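PDB 4FC9: type III effector Xcv3220-like C-terminal domain-containing protein from Xanthomonas campestris pv. vesicatoria, which is secreted into plant host cells as a type III effector and probably acts there as an E3 ubiquitin ligase through this all-helical C-terminal domain. Local coordinates for residues A[46-51]-A[150-155]; A[163-168]-A[178-183]; A[73-76]-A[80-83]. All coordinates share one frame; numbering follows the deposited sequence. Where two conformers were deposited one is given.

Contact 1: residues A[46-51]-A[150-155]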
loop_
_atom_site.group_PDB
_atom_site.type_symbol
_atom_site.label_atom_id
_atom_site.label_comp_id
_atom_site.label_asym_id
_atom_site.label_seq_id
_atom_site.Cartn_x
_atom_site.Cartn_y
_atom_site.Cartn_z
ATOM N N SER A 46 -1.195 13.229 1.806
ATOM C CA SER A 46 -1.099 14.676 1.877
ATOM C C SER A 46 0.011 15.074 2.836
ATOM O O SER A 46 0.819 15.943 2.531
ATOM C CB SER A 46 -2.420 15.280 2.342
ATOM O OG SER A 46 -2.343 16.692 2.346
ATOM N N THR A 47 0.048 14.430 3.996
ATOM C CA THR A 47 1.072 14.712 4.987
ATOM C C THR A 47 2.461 14.497 4.382
ATOM O O THR A 47 3.319 15.376 4.446
ATOM C CB THR A 47 0.887 13.845 6.243
ATOM O OG1 THR A 47 -0.397 14.117 6.815
ATOM C CG2 THR A 47 1.955 14.159 7.278
ATOM N N VAL A 48 2.661 13.350 3.746
ATOM C CA VAL A 48 3.955 13.027 3.153
ATOM C C VAL A 48 4.359 13.943 1.988
ATOM O O VAL A 48 5.483 14.438 1.940
ATOM C CB VAL A 48 3.995 11.561 2.673
ATOM C CG1 VAL A 48 5.265 11.290 1.876
ATOM C CG2 VAL A 48 3.886 10.620 3.854
ATOM N N ILE A 49 3.445 14.154 1.049
ATOM C CA ILE A 49 3.772 14.823 -0.207
ATOM C C ILE A 49 3.608 16.340 -0.134
ATOM O O ILE A 49 4.483 17.083 -0.567
ATOM C CB ILE A 49 2.946 14.234 -1.371
ATOM C CG1 ILE A 49 3.331 12.767 -1.584
ATOM C CG2 ILE A 49 3.153 15.035 -2.647
ATOM C CD1 ILE A 49 2.434 12.031 -2.543
ATOM N N ASP A 50 2.492 16.794 0.425
ATOM C CA ASP A 50 2.233 18.221 0.583
ATOM C C ASP A 50 3.035 18.804 1.745
ATOM O O ASP A 50 3.832 19.726 1.564
ATOM C CB ASP A 50 0.740 18.469 0.821
ATOM C CG ASP A 50 0.129 19.395 -0.195
ATOM O OD1 ASP A 50 0.306 20.624 -0.061
ATOM O OD2 ASP A 50 -0.547 18.894 -1.115
ATOM N N GLU A 51 2.824 18.258 2.940
ATOM C CA GLU A 51 3.420 18.805 4.152
ATOM C C GLU A 51 4.880 18.417 4.325
ATOM O O GLU A 51 5.592 19.018 5.123
ATOM C CB GLU A 51 2.635 18.337 5.370
ATOM C CG GLU A 51 1.141 18.506 5.233
ATOM C CD GLU A 51 0.714 19.953 5.265
ATOM O OE1 GLU A 51 1.367 20.745 5.975
ATOM O OE2 GLU A 51 -0.273 20.297 4.577
ATOM N N LEU A 150 14.088 7.984 4.496
ATOM C CA LEU A 150 12.758 8.534 4.630
ATOM C C LEU A 150 12.670 9.705 3.678
ATOM O O LEU A 150 13.219 10.768 3.945
ATOM C CB LEU A 150 12.524 8.997 6.063
ATOM C CG LEU A 150 12.637 7.850 7.062
ATOM C CD1 LEU A 150 12.815 8.357 8.470
ATOM C CD2 LEU A 150 11.409 6.989 6.963
ATOM N N ASP A 151 12.016 9.493 2.545
ATOM C CA ASP A 151 11.789 10.567 1.589
ATOM C C ASP A 151 10.391 10.446 1.003
ATOM O O ASP A 151 9.621 9.576 1.404
ATOM C CB ASP A 151 12.873 10.595 0.497
ATOM C CG ASP A 151 12.919 9.320 -0.338
ATOM O OD1 ASP A 151 11.856 8.815 -0.749
ATOM O OD2 ASP A 151 14.037 8.824 -0.602
ATOM N N VAL A 152 10.069 11.308 0.048
ATOM C CA VAL A 152 8.709 11.365 -0.483
ATOM C C VAL A 152 8.251 10.042 -1.113
ATOM O O VAL A 152 7.130 9.598 -0.879
ATOM C CB VAL A 152 8.507 12.562 -1.455
ATOM C CG1 VAL A 152 9.395 12.439 -2.681
ATOM C CG2 VAL A 152 7.042 12.685 -1.856
ATOM N N ALA A 153 9.138 9.400 -1.869
ATOM C CA ALA A 153 8.804 8.165 -2.576
ATOM C C ALA A 153 8.707 6.969 -1.639
ATOM O O ALA A 153 7.797 6.153 -1.756
ATOM C CB ALA A 153 9.826 7.894 -3.656
ATOM N N THR A 154 9.652 6.854 -0.714
ATOM C CA THR A 154 9.652 5.721 0.197
ATOM C C THR A 154 8.493 5.828 1.174
ATOM O O THR A 154 7.820 4.839 1.458
ATOM C CB THR A 154 10.998 5.558 0.944
ATOM O OG1 THR A 154 11.203 6.658 1.838
ATOM C CG2 THR A 154 12.155 5.476 -0.039
ATOM N N LEU A 155 8.237 7.033 1.669
ATOM C CA LEU A 155 7.123 7.223 2.584
ATOM C C LEU A 155 5.767 7.102 1.887
ATOM O O LEU A 155 4.803 6.621 2.478
ATOM C CB LEU A 155 7.240 8.557 3.310
ATOM C CG LEU A 155 8.280 8.541 4.422
ATOM C CD1 LEU A 155 8.411 9.917 5.023
ATOM C CD2 LEU A 155 7.891 7.524 5.484
#
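Val48 sets its CG1 anti to the backbone N (chi1 172°), so that this methyl reaches across to Val152 and Leu155, while Val152, at chi1 63°, has CG1 lodged between its own backbone N and carbonyl carbon and extends CG2, the branch anti to N, toward Ile49. The motif is a helix-helix contact in the all-helical effector domain: the C-terminal part of helix 32-49 meets the first turn of helix 152-171, whose start is closed by a capping box. The two backbones come nearest at Ile49 and Val152, and they are joined by van der Waals contact, mostly between apolar side chains. Val48 CG1 makes most of these contacts. It lies 3.7 Å from Leu155 CB and also 3.7 Å from Val152 O, and Val48 CG2 stands 4.0 Å from the same Leu155 CB, so the methylene of Leu155 is met by both branches of the valine. Ile49 adds the outer pair, its CG1 packing at 3.7 Å on Val152 CG2, with the two side chains running obliquely past each other. Val48 and Leu155 are buried, whereas Ile49 and Val152 form the solvent-facing side. Tyr63, from a loop, touches Val152 and Leu155 and hydrogen-bonds to Val48 O, bridging the two helices. The capping box lies at the start of the turn that carries Val152 and Leu155. Asp151 OD1 accepts from Thr154 N at 3.0 Å, with the N-H almost in line (172°), and accepts more weakly from Ala153 N. The reciprocal bond runs from Asp151 N to Thr154 OG1, also 3.0 Å long and nearly straight, and that same hydroxyl makes a further hydrogen bond to Pro149 O.

Contact 2: residues A[163-168]-A[178-183]; sequences KTRELI and RFPELA
Arg165 meets Pro180 at the tight centre of this contact, its guanidinium gripping one carbonyl end-on with two nitrogens. NH1 donates a hydrogen bond to Pro180 O at 2.8 Å and NH2 a second at 2.9 Å, the oxygen lying in the guanidinium plane; NH2 arrives on a lone pair in the carbonyl plane, NH1 about 20° out of it. The side chain gets there by starting between its backbone N and carbonyl carbon (chi1 69°) and bending again at chi3. Leu182 crosses it at about a right angle and lays CD1 over one guanidinium face, 3.6 Å from NH1, while Phe179 CB comes to 3.4 Å from NH2. Two carboxylates share the charge: Glu87 of helix 79-88 bridges to NH2, and Glu166 OE2 forms a salt bridge with Arg165 NH1 at 3.3 Å. The buried arginine is therefore held from several directions and probably stays protonated. Elsewhere the fit is looser. Ile168 CG2 approaches Phe179 CE2 no closer than 4.3 Å, and the Phe179 side chain also touches Asp90 and Glu87. On the Glu166 side a water bridges the segments, donating to Glu166 OE2 and accepting from Leu182 N, both at 2.8 Å, and so links helix and loop. Pro180 and Glu181 are exposed and point their CB atoms away from the helix. The whole is a C-terminal segment without regular secondary structure, folded back on the helix before it and fastened by a buried arginine that binds a main-chain carbonyl.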
loop_
_atom_site.group_PDB
_atom_site.type_symbol
_atom_site.label_atom_id
_atom_site.label_comp_id
_atom_site.label_asym_id
_atom_site.label_seq_id
_atom_site.Cartn_x
_atom_site.Cartn_y
_atom_site.Cartn_z
ATOM N N LYS A 163 -2.642 1.542 3.587
ATOM C CA LYS A 163 -3.955 1.326 2.998
ATOM C C LYS A 163 -4.163 -0.143 2.671
ATOM O O LYS A 163 -5.205 -0.707 2.988
ATOM C CB LYS A 163 -4.142 2.162 1.738
ATOM C CG LYS A 163 -5.448 1.871 1.029
ATOM C CD LYS A 163 -5.957 3.089 0.299
ATOM C CE LYS A 163 -5.921 2.883 -1.196
ATOM N NZ LYS A 163 -6.488 4.060 -1.913
ATOM N N THR A 164 -3.162 -0.758 2.051
ATOM C CA THR A 164 -3.234 -2.166 1.660
ATOM C C THR A 164 -3.574 -3.083 2.831
ATOM O O THR A 164 -4.471 -3.915 2.730
ATOM C CB THR A 164 -1.921 -2.641 1.004
ATOM O OG1 THR A 164 -1.761 -1.994 -0.262
ATOM C CG2 THR A 164 -1.946 -4.144 0.787
ATOM N N ARG A 165 -2.866 -2.925 3.944
ATOM C CA ARG A 165 -3.078 -3.788 5.101
ATOM C C ARG A 165 -4.421 -3.505 5.775
ATOM O O ARG A 165 -5.051 -4.409 6.321
ATOM C CB ARG A 165 -1.908 -3.693 6.096
ATOM C CG ARG A 165 -1.790 -2.370 6.823
ATOM C CD ARG A 165 -0.421 -2.186 7.483
ATOM N NE ARG A 165 -0.106 -3.186 8.506
ATOM C CZ ARG A 165 -0.565 -3.161 9.756
ATOM N NH1 ARG A 165 -1.391 -2.202 10.151
ATOM N NH2 ARG A 165 -0.207 -4.106 10.611
ATOM N N GLU A 166 -4.874 -2.258 5.714
ATOM C CA GLU A 166 -6.176 -1.917 6.269
ATOM C C GLU A 166 -7.319 -2.455 5.399
ATOM O O GLU A 166 -8.373 -2.826 5.912
ATOM C CB GLU A 166 -6.303 -0.406 6.490
ATOM C CG GLU A 166 -5.325 0.147 7.530
ATOM C CD GLU A 166 -5.438 -0.545 8.877
ATOM O OE1 GLU A 166 -6.571 -0.644 9.395
ATOM O OE2 GLU A 166 -4.399 -0.994 9.412
ATOM N N LEU A 167 -7.108 -2.508 4.087
ATOM C CA LEU A 167 -8.096 -3.104 3.189
ATOM C C LEU A 167 -8.180 -4.621 3.388
ATOM O O LEU A 167 -9.265 -5.206 3.335
ATOM C CB LEU A 167 -7.799 -2.755 1.725
ATOM C CG LEU A 167 -8.023 -1.295 1.309
ATOM C CD1 LEU A 167 -7.530 -1.051 -0.108
ATOM C CD2 LEU A 167 -9.489 -0.903 1.432
ATOM N N ILE A 168 -7.033 -5.250 3.628
ATOM C CA ILE A 168 -6.984 -6.678 3.929
ATOM C C ILE A 168 -7.778 -7.001 5.194
ATOM O O ILE A 168 -8.569 -7.943 5.214
ATOM C CB ILE A 168 -5.527 -7.176 4.069
ATOM C CG1 ILE A 168 -4.850 -7.220 2.698
ATOM C CG2 ILE A 168 -5.485 -8.545 4.719
ATOM C CD1 ILE A 168 -3.351 -7.427 2.749
ATOM N N ARG A 178 -2.985 -10.399 13.167
ATOM C CA ARG A 178 -1.711 -10.589 12.475
ATOM C C ARG A 178 -1.118 -9.267 12.009
ATOM O O ARG A 178 0.101 -9.084 11.977
ATOM C CB ARG A 178 -1.892 -11.525 11.281
ATOM C CG ARG A 178 -0.595 -11.887 10.590
ATOM C CD ARG A 178 -0.743 -13.164 9.788
ATOM N NE ARG A 178 0.542 -13.655 9.304
ATOM C CZ ARG A 178 1.392 -14.367 10.036
ATOM N NH1 ARG A 178 1.097 -14.663 11.295
ATOM N NH2 ARG A 178 2.541 -14.780 9.515
ATOM N N PHE A 179 -1.998 -8.348 11.637
ATOM C CA PHE A 179 -1.596 -7.035 11.167
ATOM C C PHE A 179 -2.251 -6.003 12.058
ATOM O O PHE A 179 -3.325 -5.490 11.743
ATOM C CB PHE A 179 -2.010 -6.848 9.710
ATOM C CG PHE A 179 -1.592 -7.986 8.822
ATOM C CD1 PHE A 179 -0.294 -8.479 8.875
ATOM C CD2 PHE A 179 -2.498 -8.582 7.964
ATOM C CE1 PHE A 179 0.097 -9.530 8.077
ATOM C CE2 PHE A 179 -2.114 -9.636 7.160
ATOM C CZ PHE A 179 -0.815 -10.112 7.217
ATOM N N PRO A 180 -1.598 -5.710 13.190
ATOM C CA PRO A 180 -2.108 -4.851 14.261
ATOM C C PRO A 180 -2.383 -3.443 13.768
ATOM O O PRO A 180 -1.805 -2.999 12.779
ATOM C CB PRO A 180 -0.948 -4.816 15.260
ATOM C CG PRO A 180 -0.127 -6.013 14.947
ATOM C CD PRO A 180 -0.234 -6.187 13.475
ATOM N N GLU A 181 -3.275 -2.748 14.456
ATOM C CA GLU A 181 -3.486 -1.351 14.160
ATOM C C GLU A 181 -2.203 -0.606 14.454
ATOM O O GLU A 181 -1.530 -0.873 15.448
ATOM C CB GLU A 181 -4.621 -0.786 15.000
ATOM C CG GLU A 181 -5.965 -0.863 14.328
ATOM C CD GLU A 181 -6.987 0.017 15.002
ATOM O OE1 GLU A 181 -6.945 1.245 14.785
ATOM O OE2 GLU A 181 -7.827 -0.517 15.756
ATOM N N LEU A 182 -1.862 0.320 13.570
ATOM C CA LEU A 182 -0.708 1.169 13.774
ATOM C C LEU A 182 -1.181 2.597 13.937
ATOM O O LEU A 182 -2.113 3.029 13.262
ATOM C CB LEU A 182 0.248 1.057 12.591
ATOM C CG LEU A 182 0.929 -0.299 12.409
ATOM C CD1 LEU A 182 1.552 -0.372 11.033
ATOM C CD2 LEU A 182 1.978 -0.514 13.486
ATOM N N ALA A 183 -0.541 3.320 14.844
ATOM C CA ALA A 183 -0.880 4.709 15.071
ATOM C C ALA A 183 -0.386 5.543 13.905
ATOM O O ALA A 183 0.755 5.423 13.488
ATOM C CB ALA A 183 -0.264 5.196 16.368
HETATM O O HOH W 1 -3.592 0.721 11.441
#

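Contact 3: residues A[73-76]-A[80-83]. With EDO (1,2-ethanediol), chain E.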
loop_
_atom_site.group_PDB
_atom_site.type_symbol
_atom_site.label_atom_id
_atom_site.label_comp_id
_atom_site.label_asym_id
_atom_site.label_seq_id
_atom_site.Cartn_x
_atom_site.Cartn_y
_atom_site.Cartn_z
ATOM N N THR A 73 16.623 8.800 10.303
ATOM C CA THR A 73 16.913 9.013 8.893
ATOM C C THR A 73 16.614 7.785 8.034
ATOM O O THR A 73 16.749 7.839 6.819
ATOM C CB THR A 73 18.381 9.419 8.683
ATOM O OG1 THR A 73 19.242 8.340 9.065
ATOM C CG2 THR A 73 18.722 10.657 9.504
ATOM N N THR A 74 16.208 6.686 8.669
ATOM C CA THR A 74 15.933 5.441 7.954
ATOM C C THR A 74 14.645 4.764 8.410
ATOM O O THR A 74 14.120 5.057 9.486
ATOM C CB THR A 74 17.073 4.406 8.117
ATOM O OG1 THR A 74 17.244 4.092 9.503
ATOM C CG2 THR A 74 18.381 4.935 7.550
ATOM N N PHE A 75 14.156 3.841 7.583
ATOM C CA PHE A 75 12.959 3.068 7.898
ATOM C C PHE A 75 13.088 2.314 9.214
ATOM O O PHE A 75 12.150 2.261 10.003
ATOM C CB PHE A 75 12.652 2.074 6.770
ATOM C CG PHE A 75 11.648 2.579 5.774
ATOM C CD1 PHE A 75 11.800 3.829 5.187
ATOM C CD2 PHE A 75 10.555 1.804 5.414
ATOM C CE1 PHE A 75 10.879 4.301 4.273
ATOM C CE2 PHE A 75 9.626 2.268 4.492
ATOM C CZ PHE A 75 9.792 3.520 3.920
ATOM N N GLY A 76 14.257 1.730 9.444
ATOM C CA GLY A 76 14.467 0.901 10.612
ATOM C C GLY A 76 14.365 1.668 11.912
ATOM O O GLY A 76 14.135 1.080 12.965
ATOM N N ALA A 80 6.901 1.813 13.336
ATOM C CA ALA A 80 5.801 1.443 12.455
ATOM C C ALA A 80 6.305 0.919 11.112
ATOM O O ALA A 80 5.725 -0.008 10.541
ATOM C CB ALA A 80 4.866 2.628 12.247
ATOM N N LEU A 81 7.388 1.512 10.615
ATOM C CA LEU A 81 7.932 1.135 9.315
ATOM C C LEU A 81 8.748 -0.141 9.416
ATOM O O LEU A 81 8.760 -0.951 8.494
ATOM C CB LEU A 81 8.791 2.254 8.742
ATOM C CG LEU A 81 8.081 3.579 8.489
ATOM C CD1 LEU A 81 9.067 4.578 7.934
ATOM C CD2 LEU A 81 6.907 3.380 7.537
ATOM N N ARG A 82 9.434 -0.320 10.539
ATOM C CA ARG A 82 10.154 -1.561 10.768
ATOM C C ARG A 82 9.145 -2.705 10.815
ATOM O O ARG A 82 9.400 -3.781 10.277
ATOM C CB ARG A 82 10.995 -1.500 12.049
ATOM C CG ARG A 82 12.010 -2.636 12.154
ATOM C CD ARG A 82 12.994 -2.472 13.324
ATOM N NE ARG A 82 14.230 -1.779 12.951
ATOM C CZ ARG A 82 15.316 -2.374 12.458
ATOM N NH1 ARG A 82 15.333 -3.685 12.261
ATOM N NH2 ARG A 82 16.390 -1.656 12.156
ATOM N N ASP A 83 7.990 -2.454 11.434
ATOM C CA ASP A 83 6.918 -3.450 11.522
ATOM C C ASP A 83 6.382 -3.834 10.151
ATOM O O ASP A 83 6.267 -5.014 9.827
ATOM C CB ASP A 83 5.749 -2.929 12.361
ATOM C CG ASP A 83 6.083 -2.824 13.830
ATOM O OD1 ASP A 83 7.111 -3.388 14.258
ATOM O OD2 ASP A 83 5.304 -2.180 14.561
HETATM C C1 EDO E . 9.964 -1.988 15.665
HETATM O O1 EDO E . 8.688 -2.296 16.235
HETATM C C2 EDO E . 10.732 -1.068 16.608
HETATM O O2 EDO E . 11.988 -0.722 16.015
#
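Apolar contact joins Phe75 to Leu81. The isobutyl group of Leu81 crosses the phenyl ring at about a right angle and sets CD1 over the centre of one face, 3.8 Å from the Phe75 ring centroid and only 7° off its normal, a CH-pi contact. Leu81 CB adds 3.8 Å to Phe75 CD2. Leu150 touches both residues, and Thr154 and Leu155 of helix 152-171 pack on Phe75 and Leu81 respectively, so this pair belongs to a larger buried cluster. The polar link is a single hydrogen bond at the exposed side: Arg82 NE donates to Gly76 O at 2.9 Å, nearly straight (168°), on a lone pair in the carbonyl plane. The chain of Arg82 leaves its helix extended, with CG anti to the backbone N, then bends at chi3 to bring NE back to the turn; NH2 passes 3.6 Å from Gly76 CA. A bound ethanediol, probably from the crystallisation liquor, donates a hydrogen bond from O1 to Asp83 OD1 at 2.8 Å and rests against Arg82 CD. The arrangement is a short 3-10 turn leading into a helix, with residues of the first helical turn folded back against it.

In the fold
From the N terminus, helix 32-49 supplies the first half of contact 1, which waits about a hundred residues for its partner, the start of helix 152-171. Inside that long loop lies contact 3, a local closure between the 73-76 turn and helix 79-88. The two touch through Leu150 and Thr154 against Phe75 and Leu81, so residues 150-155 meet helix 32-49 in one contact and the 73-83 region in the other. Contact 2 follows in series, closing a short loop as residues 178-183 return along helix 152-171. It stands about 9 Å from contact 1 at nearest atoms, yet meets contact 3 where Leu182 packs on Ala80 and Asp83. Helix 152-171 thus carries contacts 1 and 2.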